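Local coordinates for protein GDP-L-fucose synthase (Campylobacter jejuni subsp. jejuni serotype O:2, PDB 7M13) that acts as a GDP-D-glycero-L-gluco-heptose synthase, an NADPH-binding oxidoreductase of capsular polysaccharide biosynthesis, at residues 167-172 / 240-245; 279-284 / 329-334. All coordinates share one frame; numbering follows the deposited sequence.

Interaction 1: residues 167-172 / 240-245; sequences LNNLYG and VRREFI. With NAP (NADP nicotinamide-adenine-dinucleotide phosphate), chain E.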
# COMPACT_ATOMS: atom_id res chain seq x y z
N LEU B 167 -6.57 -16.10 -2.09
CA LEU B 167 -7.82 -16.87 -2.23
C LEU B 167 -9.02 -15.93 -2.21
O LEU B 167 -8.90 -14.74 -1.85
CB LEU B 167 -7.94 -17.91 -1.11
CG LEU B 167 -7.96 -17.38 0.32
CD1 LEU B 167 -8.89 -18.22 1.17
CD2 LEU B 167 -6.57 -17.38 0.92
N ASN B 168 -10.18 -16.48 -2.56
CA ASN B 168 -11.45 -15.72 -2.62
C ASN B 168 -12.39 -15.99 -1.44
O ASN B 168 -12.87 -15.02 -0.87
CB ASN B 168 -12.16 -16.01 -3.94
CG ASN B 168 -11.54 -15.20 -5.06
OD1 ASN B 168 -11.30 -14.00 -4.89
ND2 ASN B 168 -11.36 -15.82 -6.23
N ASN B 169 -12.70 -17.25 -1.13
CA ASN B 169 -13.69 -17.56 -0.06
C ASN B 169 -13.23 -18.81 0.66
O ASN B 169 -13.09 -19.85 0.02
CB ASN B 169 -15.12 -17.79 -0.55
CG ASN B 169 -15.74 -16.57 -1.19
OD1 ASN B 169 -16.13 -15.63 -0.50
ND2 ASN B 169 -15.76 -16.58 -2.52
N LEU B 170 -13.02 -18.71 1.96
CA LEU B 170 -12.60 -19.83 2.81
C LEU B 170 -13.84 -20.41 3.49
O LEU B 170 -14.77 -19.66 3.82
CB LEU B 170 -11.59 -19.30 3.83
CG LEU B 170 -10.90 -20.34 4.69
CD1 LEU B 170 -10.04 -21.28 3.88
CD2 LEU B 170 -10.07 -19.61 5.74
N TYR B 171 -13.82 -21.71 3.65
CA TYR B 171 -14.76 -22.41 4.56
C TYR B 171 -13.95 -23.54 5.16
O TYR B 171 -12.79 -23.71 4.84
CB TYR B 171 -16.02 -22.84 3.81
CG TYR B 171 -15.87 -24.05 2.92
CD1 TYR B 171 -15.16 -24.00 1.73
CD2 TYR B 171 -16.43 -25.27 3.27
CE1 TYR B 171 -14.98 -25.12 0.93
CE2 TYR B 171 -16.31 -26.38 2.45
CZ TYR B 171 -15.57 -26.33 1.28
OH TYR B 171 -15.43 -27.43 0.49
N GLY B 172 -14.50 -24.31 6.07
CA GLY B 172 -13.72 -25.47 6.53
C GLY B 172 -14.50 -26.26 7.53
O GLY B 172 -15.66 -25.92 7.75
N VAL B 240 -25.33 -15.40 -9.25
CA VAL B 240 -24.04 -14.93 -8.66
C VAL B 240 -23.12 -16.14 -8.45
O VAL B 240 -23.53 -17.10 -7.80
CB VAL B 240 -24.25 -14.17 -7.34
CG1 VAL B 240 -22.98 -14.15 -6.49
CG2 VAL B 240 -24.76 -12.75 -7.54
N ARG B 241 -21.89 -16.09 -8.97
CA ARG B 241 -20.95 -17.24 -8.85
C ARG B 241 -19.90 -16.93 -7.78
O ARG B 241 -19.49 -15.78 -7.66
CB ARG B 241 -20.30 -17.57 -10.19
CG ARG B 241 -21.31 -17.83 -11.30
CD ARG B 241 -20.70 -18.31 -12.59
NE ARG B 241 -20.21 -19.66 -12.47
CZ ARG B 241 -20.94 -20.77 -12.49
NH1 ARG B 241 -22.26 -20.70 -12.66
NH2 ARG B 241 -20.36 -21.94 -12.35
N ARG B 242 -19.48 -17.96 -7.07
CA ARG B 242 -18.40 -17.86 -6.06
C ARG B 242 -17.56 -19.13 -6.13
O ARG B 242 -18.12 -20.19 -6.49
CB ARG B 242 -19.01 -17.74 -4.66
CG ARG B 242 -19.44 -16.33 -4.29
CD ARG B 242 -20.01 -16.37 -2.90
NE ARG B 242 -20.73 -15.14 -2.58
CZ ARG B 242 -22.03 -14.95 -2.77
NH1 ARG B 242 -22.57 -13.80 -2.42
NH2 ARG B 242 -22.78 -15.92 -3.28
N GLU B 243 -16.27 -18.99 -5.81
CA GLU B 243 -15.26 -20.04 -5.67
C GLU B 243 -15.10 -20.24 -4.17
O GLU B 243 -15.28 -19.25 -3.42
CB GLU B 243 -13.92 -19.53 -6.24
CG GLU B 243 -12.86 -20.58 -6.30
CD GLU B 243 -11.51 -20.04 -6.67
OE1 GLU B 243 -11.30 -18.74 -6.74
OE2 GLU B 243 -10.66 -20.90 -6.91
N PHE B 244 -14.81 -21.46 -3.72
CA PHE B 244 -14.56 -21.74 -2.29
C PHE B 244 -13.33 -22.61 -2.18
O PHE B 244 -13.00 -23.41 -3.09
CB PHE B 244 -15.76 -22.44 -1.63
CG PHE B 244 -17.04 -21.66 -1.70
CD1 PHE B 244 -17.36 -20.74 -0.72
CD2 PHE B 244 -17.91 -21.84 -2.77
CE1 PHE B 244 -18.53 -19.99 -0.80
CE2 PHE B 244 -19.08 -21.10 -2.83
CZ PHE B 244 -19.38 -20.18 -1.86
N ILE B 245 -12.62 -22.48 -1.06
CA ILE B 245 -11.52 -23.39 -0.72
C ILE B 245 -11.74 -23.82 0.72
O ILE B 245 -11.99 -22.97 1.58
CB ILE B 245 -10.12 -22.79 -0.99
CG1 ILE B 245 -9.03 -23.84 -0.79
CG2 ILE B 245 -9.88 -21.52 -0.17
CD1 ILE B 245 -7.61 -23.40 -1.13
PA NAP E . -10.26 -15.14 10.71
O1A NAP E . -11.02 -13.86 10.52
O2A NAP E . -11.06 -16.40 10.92
O5B NAP E . -9.27 -15.05 11.93
C5B NAP E . -8.39 -13.93 12.08
C4B NAP E . -7.66 -14.13 13.37
O4B NAP E . -6.70 -13.05 13.48
C3B NAP E . -8.55 -14.07 14.63
O3B NAP E . -8.33 -15.24 15.41
C2B NAP E . -8.11 -12.78 15.31
O2B NAP E . -8.11 -12.85 16.74
C1B NAP E . -6.67 -12.64 14.83
N9A NAP E . -6.23 -11.26 14.90
C8A NAP E . -6.74 -10.18 14.26
N7A NAP E . -6.20 -9.04 14.62
C5A NAP E . -5.27 -9.40 15.57
C6A NAP E . -4.37 -8.64 16.34
N6A NAP E . -4.29 -7.30 16.30
N1A NAP E . -3.58 -9.32 17.20
C2A NAP E . -3.68 -10.65 17.27
N3A NAP E . -4.49 -11.47 16.59
C4A NAP E . -5.27 -10.77 15.76
O3 NAP E . -9.28 -15.33 9.46
PN NAP E . -9.43 -16.33 8.24
O1N NAP E . -10.81 -16.21 7.71
O2N NAP E . -8.93 -17.65 8.71
O5D NAP E . -8.39 -15.69 7.20
C5D NAP E . -7.05 -16.11 7.16
C4D NAP E . -6.36 -15.35 6.06
O4D NAP E . -6.96 -15.69 4.78
C3D NAP E . -6.43 -13.83 6.19
O3D NAP E . -5.23 -13.22 5.71
C2D NAP E . -7.61 -13.51 5.31
O2D NAP E . -7.65 -12.15 4.88
C1D NAP E . -7.41 -14.48 4.16
N1N NAP E . -8.67 -14.69 3.42
C2N NAP E . -9.77 -15.23 4.01
C3N NAP E . -10.94 -15.33 3.33
C7N NAP E . -12.18 -15.90 3.93
O7N NAP E . -13.16 -16.12 3.19
N7N NAP E . -12.18 -16.15 5.23
C4N NAP E . -11.01 -14.93 1.94
C5N NAP E . -9.79 -14.41 1.36
C6N NAP E . -8.73 -14.24 2.10
P2B NAP E . -9.49 -12.71 17.57
O1X NAP E . -10.15 -14.05 17.38
O2X NAP E . -10.25 -11.56 17.07
O3X NAP E . -9.01 -12.47 19.01

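Interaction 2: residues 279-284 / 329-334; sequences IGTGID and WKHKIE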
# COMPACT_ATOMS: atom_id res chain seq x y z
N ILE B 279 -4.49 -19.44 -5.03
CA ILE B 279 -4.84 -20.81 -4.58
C ILE B 279 -6.36 -20.93 -4.66
O ILE B 279 -7.07 -19.91 -4.65
CB ILE B 279 -4.26 -21.13 -3.19
CG1 ILE B 279 -4.79 -20.24 -2.08
CG2 ILE B 279 -2.74 -21.12 -3.25
CD1 ILE B 279 -4.38 -20.66 -0.69
N GLY B 280 -6.83 -22.15 -4.77
CA GLY B 280 -8.26 -22.37 -5.02
C GLY B 280 -8.46 -23.72 -5.66
O GLY B 280 -7.52 -24.48 -5.80
N THR B 281 -9.69 -23.99 -6.06
CA THR B 281 -10.05 -25.28 -6.69
C THR B 281 -10.20 -25.12 -8.20
O THR B 281 -10.28 -26.15 -8.86
CB THR B 281 -11.35 -25.83 -6.08
OG1 THR B 281 -12.41 -24.96 -6.44
CG2 THR B 281 -11.28 -26.00 -4.58
N GLY B 282 -10.25 -23.89 -8.70
CA GLY B 282 -10.29 -23.59 -10.14
C GLY B 282 -11.69 -23.66 -10.69
O GLY B 282 -11.88 -23.44 -11.90
N ILE B 283 -12.67 -23.88 -9.82
CA ILE B 283 -14.08 -24.16 -10.22
C ILE B 283 -14.97 -23.23 -9.41
O ILE B 283 -14.73 -23.10 -8.17
CB ILE B 283 -14.41 -25.64 -9.96
CG1 ILE B 283 -13.46 -26.57 -10.73
CG2 ILE B 283 -15.86 -25.91 -10.30
CD1 ILE B 283 -13.09 -27.86 -10.02
N ASP B 284 -15.95 -22.60 -10.03
CA ASP B 284 -16.94 -21.80 -9.27
C ASP B 284 -18.34 -22.39 -9.47
O ASP B 284 -18.49 -23.30 -10.33
CB ASP B 284 -16.87 -20.31 -9.59
CG ASP B 284 -17.21 -19.90 -11.01
OD1 ASP B 284 -17.52 -20.79 -11.83
OD2 ASP B 284 -17.12 -18.68 -11.27
N TRP B 329 0.93 -28.37 -6.87
CA TRP B 329 -0.19 -28.56 -5.93
C TRP B 329 -1.53 -28.37 -6.65
O TRP B 329 -1.69 -27.40 -7.41
CB TRP B 329 -0.11 -27.62 -4.72
CG TRP B 329 -1.27 -27.79 -3.79
CD1 TRP B 329 -1.32 -28.64 -2.72
CD2 TRP B 329 -2.57 -27.18 -3.86
NE1 TRP B 329 -2.55 -28.57 -2.12
CE2 TRP B 329 -3.33 -27.66 -2.77
CE3 TRP B 329 -3.14 -26.19 -4.67
CZ2 TRP B 329 -4.64 -27.25 -2.52
CZ3 TRP B 329 -4.43 -25.79 -4.43
CH2 TRP B 329 -5.16 -26.28 -3.34
N LYS B 330 -2.48 -29.24 -6.36
CA LYS B 330 -3.89 -29.02 -6.70
C LYS B 330 -4.75 -29.51 -5.56
O LYS B 330 -4.30 -30.32 -4.72
CB LYS B 330 -4.27 -29.66 -8.05
CG LYS B 330 -4.03 -31.15 -8.10
CD LYS B 330 -4.12 -31.72 -9.49
CE LYS B 330 -4.27 -33.23 -9.46
NZ LYS B 330 -5.69 -33.61 -9.32
N HIS B 331 -5.96 -29.01 -5.53
CA HIS B 331 -6.90 -29.24 -4.43
C HIS B 331 -7.33 -30.72 -4.42
O HIS B 331 -7.35 -31.34 -5.48
CB HIS B 331 -8.08 -28.31 -4.58
CG HIS B 331 -9.02 -28.73 -5.64
ND1 HIS B 331 -8.80 -28.46 -6.97
CD2 HIS B 331 -10.23 -29.33 -5.55
CE1 HIS B 331 -9.82 -28.95 -7.67
NE2 HIS B 331 -10.70 -29.49 -6.82
N LYS B 332 -7.73 -31.17 -3.25
CA LYS B 332 -8.26 -32.54 -3.04
C LYS B 332 -9.75 -32.54 -2.65
O LYS B 332 -10.35 -33.62 -2.79
CB LYS B 332 -7.50 -33.22 -1.91
CG LYS B 332 -6.01 -33.38 -2.13
CD LYS B 332 -5.30 -33.91 -0.90
CE LYS B 332 -3.80 -34.01 -1.07
NZ LYS B 332 -3.23 -35.18 -0.36
N ILE B 333 -10.28 -31.46 -2.07
CA ILE B 333 -11.64 -31.47 -1.46
C ILE B 333 -12.60 -30.82 -2.44
O ILE B 333 -12.55 -29.60 -2.63
CB ILE B 333 -11.65 -30.79 -0.07
CG1 ILE B 333 -10.70 -31.48 0.90
CG2 ILE B 333 -13.06 -30.75 0.48
CD1 ILE B 333 -10.59 -30.79 2.22
N GLU B 334 -13.48 -31.62 -3.04
CA GLU B 334 -14.59 -31.09 -3.86
C GLU B 334 -15.64 -30.50 -2.92
O GLU B 334 -15.73 -30.92 -1.76
CB GLU B 334 -15.18 -32.19 -4.76
CG GLU B 334 -14.19 -32.76 -5.77
CD GLU B 334 -13.34 -31.78 -6.58
OE1 GLU B 334 -13.85 -30.71 -6.98
OE2 GLU B 334 -12.17 -32.12 -6.83
O HOH W 1 -6.62 -26.69 -7.48

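Interaction 1: residues 167-172 / 240-245
Glu243 OE1 is gripped twice: Asn168 ND2 reaches it at 3.0 Å, nearly along its C-O bond, and the backbone N of Met319 also bonds to it. Glu243 OE1 lies close to the amide plane of Asn168, although the carboxylate as a whole is turned 58° from it. Extended, with CG anti to the backbone N (chi1 -173°), Glu243 spans the gap to Asn168. The neighbouring Asn169 does a different job, its ND2 binding the main-chain O of Glu243 at 2.9 Å and its CB resting by CD1 of the Phe244 ring.

Where the segments converge they form a parallel beta bridge, with Ile245 N donating to Asn169 O (2.9 Å) and Tyr171 N to Ile245 O (3.0 Å). This joins strands 162-171 and 241-246 in the central sheet of the Rossmann-type fold of the epimerase/dehydratase family. On the face carrying Leu170 and Ile245, the Ile245 CG2 methyl packs against Leu167 CD1 at 3.7 Å, the two side chains crossing at about a right angle, and against Leu170 CD1. Tyr171, meanwhile, brings CD1 to 3.8 Å from Phe244 CB, with helices 184-199 and 335-347 packed against both residues. The first of the two strands also holds the cofactor: Leu170 N points almost straight at NADP O7N (2.9 Å), which helps hold the carboxamide in place, while Leu167 CG touches C5N of the nicotinamide ring.

Interaction 2: residues 279-284 / 329-334
Two irregular loops pass each other here, residues 280-283 running at 49° to 329-334 and coming closest at Thr281 and His331, whose CA atoms are 5.5 Å apart. At the backbone angles of Gly280 a CB would be jammed against the preceding carbonyl O, which calls for glycine, and its N is buried by the contact with no partner in the model. Its carbonyl O faces the other loop, meeting CZ3 of Trp329 at 3.6 Å near the plane of the indole, at the ring edge. A single water stitches the backbones together, donating to Gly280 O at 2.9 Å, accepting from His331 N, and also bonded to His331 ND1, in whose ring plane it lies.

The imidazole is the centrepiece. CG of His331 sits between the backbone N and the carbonyl carbon (chi1 75°), which swings the ring across Thr281. CB of Thr281 then stands over the centre of the ring face, 3.6 Å from the centroid, a CH-pi contact joined by the CG2 methyl above CD2. Ile283 CD1 only grazes CE1 of the same ring, at 4.2 Å.

On the NE2 side, the carboxylate of Glu334, the N-cap residue of helix 335-347, receives two weak bonds, the shorter one to OE2 at 3.0 Å. With water at ND1 and Glu334 at NE2, the ring is probably held against rotation, though both bonds to Glu334 are weak, and the nearby carboxylate would probably favour a proton on NE2.

Overall arrangement
Interaction 1 is buried near the centre of the chain and beside the nicotinamide, whereas interaction 2, its centre 10 Å away, is only partly buried. The first joins strands of the central sheet through direct hydrogen bonds, backed by aliphatic side chains; the second joins two loops through a water and a ring face. They meet along 240-245 and 279-284: Arg241 forms a salt bridge with Asp284, and Glu243 OE2 makes a weak bond to Thr281 N. The loop 279-284 runs on from strand 277-278, which pairs with strand 162-171, while 329-334 leads into helix 335-347, which covers Tyr171 and Phe244. Interaction 2 thus lies in loops tied to the same sheet and to a helix packed on interaction 1.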